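PDB 4IPA: putative curved DNA-binding protein from Chaetomium thermophilum var. thermophilum DSM 1495, which is a thermophilic Arx1 of the peptidase M24 family with a methionine aminopeptidase-like fold, probably acting in ribosome biogenesis and possibly able to bind DNA. Local coordinates for residues Ile116-Gly121 against Asp133-Lys138; Ala51-Ile56 against Thr85-Ala90. All blocks are in the same frame, centred on the assembly; numbering follows the deposited sequence.

Overall arrangement
The two contacts lie on one three-stranded antiparallel sheet, their centres about 9 Å apart and on the same side of the chain's centre. Contact 2 comes first along the chain: the start of helix 53-69 packs on the edge strand 79-88. Contact 1 then pairs the middle strand 115-124 with the other edge strand, 127-136. Because 79-88 and 115-124 are neighbours, the two contacts also touch directly: Ile-116 packs on Val-87, and the ammonium of Lys-117 reaches the loop after strand 79-88. The helix thus packs on a sheet in which edge strand and hairpin are continuous, within the M24 region of this methionine aminopeptidase-like protein.

Contact 1. Residues Ile116-Gly121 against Asp133-Lys138; sequences IKIQLG and DTIVAK
The beta hairpin of strands 115-124 and 127-136 is zipped here by two antiparallel hydrogen-bonded pairs, Ile-116 with Ile-135 and Ile-118 with Asp-133. Ile-116 N gives a nearly straight bond to Ile-135 O (2.8 Å, 171°), and Ile-135 N returns one to Ile-116 O at 3.0 Å. Between these pairs lies the non-hydrogen-bonded pair Lys-117 and Thr-134, whose side chains run alongside each other, Lys-117 CG 3.3 Å from Thr-134 OG1. The lysine chain bends at chi2 and chi3 and turns its ammonium away from the threonine, into a group of carbonyls from Pro-115, Pro-89, Ala-90 and Val-342, while the threonine hydroxyl is bonded to Arg-344 O. A long, flexible lysine suits this buried place because its charge is met by carbonyl oxygens. On the other face, Ile-118 packs against helix 23-46, and its CD1 comes within 3.6 Å of Ile-135 CG1; Ile-116 CG1 lies 4.0 Å from Ala-137 CB, where a small methyl fits just beyond the strand. Asp-133 shares this face, its OD1 accepting a hydrogen bond from Trp-365 NE1. Such a twisted hairpin, helix on one face, belongs to the pita-bread fold of the M24 family.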
loop_
_atom_site.group_PDB
_atom_site.type_symbol
_atom_site.label_atom_id
_atom_site.label_comp_id
_atom_site.label_asym_id
_atom_site.label_seq_id
_atom_site.Cartn_x
_atom_site.Cartn_y
_atom_site.Cartn_z
ATOM N N ILE A 116 11.610 6.597 -3.478
ATOM C CA ILE A 116 10.505 6.489 -4.422
ATOM C C ILE A 116 9.582 5.367 -3.979
ATOM O O ILE A 116 10.039 4.236 -3.763
ATOM C CB ILE A 116 11.026 6.144 -5.859
ATOM C CG1 ILE A 116 12.067 7.170 -6.333
ATOM C CG2 ILE A 116 9.876 6.034 -6.843
ATOM C CD1 ILE A 116 11.582 8.601 -6.243
ATOM N N LYS A 117 8.293 5.672 -3.843
ATOM C CA LYS A 117 7.295 4.676 -3.468
ATOM C C LYS A 117 6.677 4.105 -4.718
ATOM O O LYS A 117 6.137 4.832 -5.539
ATOM C CB LYS A 117 6.191 5.267 -2.583
ATOM C CG LYS A 117 6.582 5.432 -1.148
ATOM C CD LYS A 117 7.695 6.460 -1.014
ATOM C CE LYS A 117 7.196 7.861 -1.365
ATOM N NZ LYS A 117 8.268 8.885 -1.128
ATOM N N ILE A 118 6.775 2.795 -4.860
ATOM C CA ILE A 118 6.174 2.119 -5.985
ATOM C C ILE A 118 5.070 1.218 -5.452
ATOM O O ILE A 118 5.319 0.264 -4.711
ATOM C CB ILE A 118 7.217 1.333 -6.767
ATOM C CG1 ILE A 118 8.353 2.277 -7.182
ATOM C CG2 ILE A 118 6.581 0.682 -7.997
ATOM C CD1 ILE A 118 9.729 1.733 -6.925
ATOM N N GLN A 119 3.842 1.571 -5.787
ATOM C CA GLN A 119 2.676 0.850 -5.313
ATOM C C GLN A 119 1.822 0.487 -6.512
ATOM O O GLN A 119 1.492 1.338 -7.349
ATOM C CB GLN A 119 1.888 1.696 -4.314
ATOM C CG GLN A 119 0.556 1.105 -3.857
ATOM C CD GLN A 119 0.029 1.824 -2.609
ATOM O OE1 GLN A 119 -1.180 1.880 -2.354
ATOM N NE2 GLN A 119 0.953 2.382 -1.829
ATOM N N LEU A 120 1.478 -0.789 -6.595
ATOM C CA LEU A 120 0.691 -1.282 -7.706
ATOM C C LEU A 120 0.080 -2.592 -7.273
ATOM O O LEU A 120 0.376 -3.080 -6.189
ATOM C CB LEU A 120 1.585 -1.482 -8.930
ATOM C CG LEU A 120 2.800 -2.393 -8.769
ATOM C CD1 LEU A 120 2.430 -3.842 -9.046
ATOM C CD2 LEU A 120 3.926 -1.936 -9.717
ATOM N N GLY A 121 -0.775 -3.166 -8.105
ATOM C CA GLY A 121 -1.317 -4.467 -7.784
ATOM C C GLY A 121 -2.255 -5.056 -8.805
ATOM O O GLY A 121 -2.839 -4.343 -9.634
ATOM N N ASP A 133 6.723 -0.949 -2.312
ATOM C CA ASP A 133 8.110 -0.928 -1.865
ATOM C C ASP A 133 8.574 0.531 -1.943
ATOM O O ASP A 133 8.058 1.321 -2.743
ATOM C CB ASP A 133 8.979 -1.819 -2.785
ATOM C CG ASP A 133 10.369 -2.153 -2.182
ATOM O OD1 ASP A 133 10.600 -1.885 -0.978
ATOM O OD2 ASP A 133 11.227 -2.709 -2.922
ATOM N N THR A 134 9.534 0.891 -1.102
ATOM C CA THR A 134 10.241 2.144 -1.282
ATOM C C THR A 134 11.699 1.838 -1.641
ATOM O O THR A 134 12.375 1.080 -0.948
ATOM C CB THR A 134 10.169 3.026 -0.033
ATOM O OG1 THR A 134 8.803 3.350 0.237
ATOM C CG2 THR A 134 10.964 4.326 -0.241
ATOM N N ILE A 135 12.169 2.415 -2.738
ATOM C CA ILE A 135 13.544 2.220 -3.159
ATOM C C ILE A 135 14.255 3.565 -3.250
ATOM O O ILE A 135 13.608 4.626 -3.279
ATOM C CB ILE A 135 13.620 1.548 -4.531
ATOM C CG1 ILE A 135 12.961 2.442 -5.579
ATOM C CG2 ILE A 135 12.980 0.144 -4.492
ATOM C CD1 ILE A 135 13.305 2.059 -6.961
ATOM N N VAL A 136 15.585 3.518 -3.277
ATOM C CA VAL A 136 16.406 4.705 -3.472
ATOM C C VAL A 136 16.724 4.827 -4.952
ATOM O O VAL A 136 17.286 3.917 -5.562
ATOM C CB VAL A 136 17.709 4.636 -2.656
ATOM C CG1 VAL A 136 18.589 5.868 -2.919
ATOM C CG2 VAL A 136 17.394 4.527 -1.178
ATOM N N ALA A 137 16.334 5.945 -5.544
ATOM C CA ALA A 137 16.573 6.149 -6.959
ATOM C C ALA A 137 18.078 6.180 -7.237
ATOM O O ALA A 137 18.820 6.922 -6.599
ATOM C CB ALA A 137 15.909 7.423 -7.423
ATOM N N LYS A 138 18.526 5.370 -8.185
ATOM C CA LYS A 138 19.950 5.302 -8.475
ATOM C C LYS A 138 20.213 4.457 -9.712
ATOM O O LYS A 138 19.351 3.701 -10.149
ATOM C CB LYS A 138 20.694 4.699 -7.277
ATOM C CG LYS A 138 20.486 3.202 -7.145
ATOM C CD LYS A 138 21.089 2.666 -5.856
ATOM C CE LYS A 138 20.526 1.291 -5.524
ATOM N NZ LYS A 138 19.066 1.349 -5.165
#

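Contact 2. Residues Ala51-Ile56 against Thr85-Ala90; sequences AKIIDI and TTVSPA
Ile-53 and Ile-56, in the first turn of helix 53-69, pack against Val-87 of the edge strand 79-88, a helix-on-sheet contact of the M24 fold. The tight part is made largely by methyl groups, which also lie against the Val-87 carbonyl. With chi1 at -68°, Ile-53 keeps CG1 beside its backbone N and CG2 anti to it, which leaves the CG2 methyl over Val-87, 3.6 Å from Val-87 O and 4.0 Å from Val-87 CB. Ile-56 crosses Val-87 at about a right angle, Ile-56 CG2 meeting Val-87 CG2 at 3.8 Å, and also touches Val-43 and Leu-46 of helix 23-46. Beta-branched residues suit both surfaces, since their forked side chains fill the layer close to the backbone. Thr-85 adds only its methyl, CG2 lying 4.1 Å from Ile-56 O, while its hydroxyl bonds to Asp-61. Lys-52, at the N-cap position, and Asp-55 are partly exposed and do not touch 85-90, as fits their charge; Lys-52 NZ and Asp-55 OD2 form a long salt bridge (3.9 Å), and Asp-55 OD1 pairs with Arg-100. Back at the sheet, where the strand has given way to a loop, the compact ring of Pro-89 meets the extended end of Ile-53, with Pro-89 CG 3.7 Å from Ile-53 CD1.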
loop_
_atom_site.group_PDB
_atom_site.type_symbol
_atom_site.label_atom_id
_atom_site.label_comp_id
_atom_site.label_asym_id
_atom_site.label_seq_id
_atom_site.Cartn_x
_atom_site.Cartn_y
_atom_site.Cartn_z
ATOM N N ALA A 51 14.530 9.286 -15.423
ATOM C CA ALA A 51 13.339 8.666 -16.011
ATOM C C ALA A 51 12.112 9.513 -15.711
ATOM O O ALA A 51 11.979 10.055 -14.623
ATOM C CB ALA A 51 13.133 7.232 -15.500
ATOM N N LYS A 52 11.232 9.613 -16.699
ATOM C CA LYS A 52 9.974 10.318 -16.557
ATOM C C LYS A 52 8.945 9.426 -15.871
ATOM O O LYS A 52 8.650 8.325 -16.343
ATOM C CB LYS A 52 9.460 10.725 -17.938
ATOM C CG LYS A 52 10.448 11.541 -18.745
ATOM C CD LYS A 52 10.073 11.586 -20.217
ATOM C CE LYS A 52 8.732 12.271 -20.433
ATOM N NZ LYS A 52 8.328 12.231 -21.870
ATOM N N ILE A 53 8.381 9.919 -14.775
ATOM C CA ILE A 53 7.371 9.177 -14.042
ATOM C C ILE A 53 6.223 8.666 -14.919
ATOM O O ILE A 53 5.784 7.522 -14.752
ATOM C CB ILE A 53 6.821 10.001 -12.845
ATOM C CG1 ILE A 53 7.916 10.166 -11.795
ATOM C CG2 ILE A 53 5.633 9.307 -12.205
ATOM C CD1 ILE A 53 7.489 10.966 -10.576
ATOM N N ILE A 54 5.729 9.494 -15.840
ATOM C CA ILE A 54 4.583 9.074 -16.642
ATOM C C ILE A 54 4.916 7.873 -17.530
ATOM O O ILE A 54 4.050 7.047 -17.810
ATOM C CB ILE A 54 3.959 10.216 -17.497
ATOM C CG1 ILE A 54 2.578 9.792 -18.008
ATOM C CG2 ILE A 54 4.831 10.562 -18.683
ATOM C CD1 ILE A 54 1.502 10.752 -17.678
ATOM N N ASP A 55 6.170 7.780 -17.965
ATOM C CA ASP A 55 6.606 6.655 -18.772
ATOM C C ASP A 55 6.630 5.365 -17.957
ATOM O O ASP A 55 6.206 4.310 -18.438
ATOM C CB ASP A 55 7.987 6.924 -19.376
ATOM C CG ASP A 55 7.947 7.970 -20.473
ATOM O OD1 ASP A 55 6.840 8.264 -20.980
ATOM O OD2 ASP A 55 9.024 8.491 -20.833
ATOM N N ILE A 56 7.134 5.459 -16.730
ATOM C CA ILE A 56 7.193 4.314 -15.828
ATOM C C ILE A 56 5.799 3.770 -15.492
ATOM O O ILE A 56 5.565 2.567 -15.589
ATOM C CB ILE A 56 7.947 4.666 -14.536
ATOM C CG1 ILE A 56 9.290 5.325 -14.874
ATOM C CG2 ILE A 56 8.168 3.414 -13.698
ATOM C CD1 ILE A 56 10.043 5.877 -13.673
ATOM N N THR A 85 -0.254 1.339 -11.507
ATOM C CA THR A 85 1.158 1.557 -11.256
ATOM C C THR A 85 1.362 3.002 -10.825
ATOM O O THR A 85 0.961 3.928 -11.522
ATOM C CB THR A 85 1.995 1.342 -12.524
ATOM O OG1 THR A 85 1.853 -0.006 -12.985
ATOM C CG2 THR A 85 3.459 1.625 -12.235
ATOM N N THR A 86 1.960 3.212 -9.665
ATOM C CA THR A 86 2.202 4.581 -9.237
ATOM C C THR A 86 3.645 4.713 -8.793
ATOM O O THR A 86 4.242 3.762 -8.294
ATOM C CB THR A 86 1.276 5.006 -8.089
ATOM O OG1 THR A 86 1.469 4.117 -6.984
ATOM C CG2 THR A 86 -0.187 4.999 -8.538
ATOM N N VAL A 87 4.200 5.901 -8.968
ATOM C CA VAL A 87 5.606 6.132 -8.692
ATOM C C VAL A 87 5.709 7.491 -8.032
ATOM O O VAL A 87 5.539 8.511 -8.683
ATOM C CB VAL A 87 6.422 6.065 -9.994
ATOM C CG1 VAL A 87 7.873 6.480 -9.768
ATOM C CG2 VAL A 87 6.339 4.649 -10.583
ATOM N N SER A 88 5.959 7.493 -6.725
ATOM C CA SER A 88 5.813 8.704 -5.927
ATOM C C SER A 88 7.144 9.223 -5.397
ATOM O O SER A 88 7.860 8.508 -4.691
ATOM C CB SER A 88 4.843 8.463 -4.768
ATOM O OG SER A 88 3.644 7.891 -5.251
ATOM N N PRO A 89 7.480 10.479 -5.746
ATOM C CA PRO A 89 8.715 11.107 -5.253
ATOM C C PRO A 89 8.750 11.278 -3.725
ATOM O O PRO A 89 7.809 10.894 -3.017
ATOM C CB PRO A 89 8.735 12.473 -5.947
ATOM C CG PRO A 89 7.866 12.303 -7.177
ATOM C CD PRO A 89 6.779 11.317 -6.734
ATOM N N ALA A 90 9.834 11.899 -3.260
ATOM C CA ALA A 90 10.250 11.928 -1.864
ATOM C C ALA A 90 9.182 12.293 -0.842
ATOM O O ALA A 90 8.965 11.544 0.123
ATOM C CB ALA A 90 11.476 12.835 -1.700
#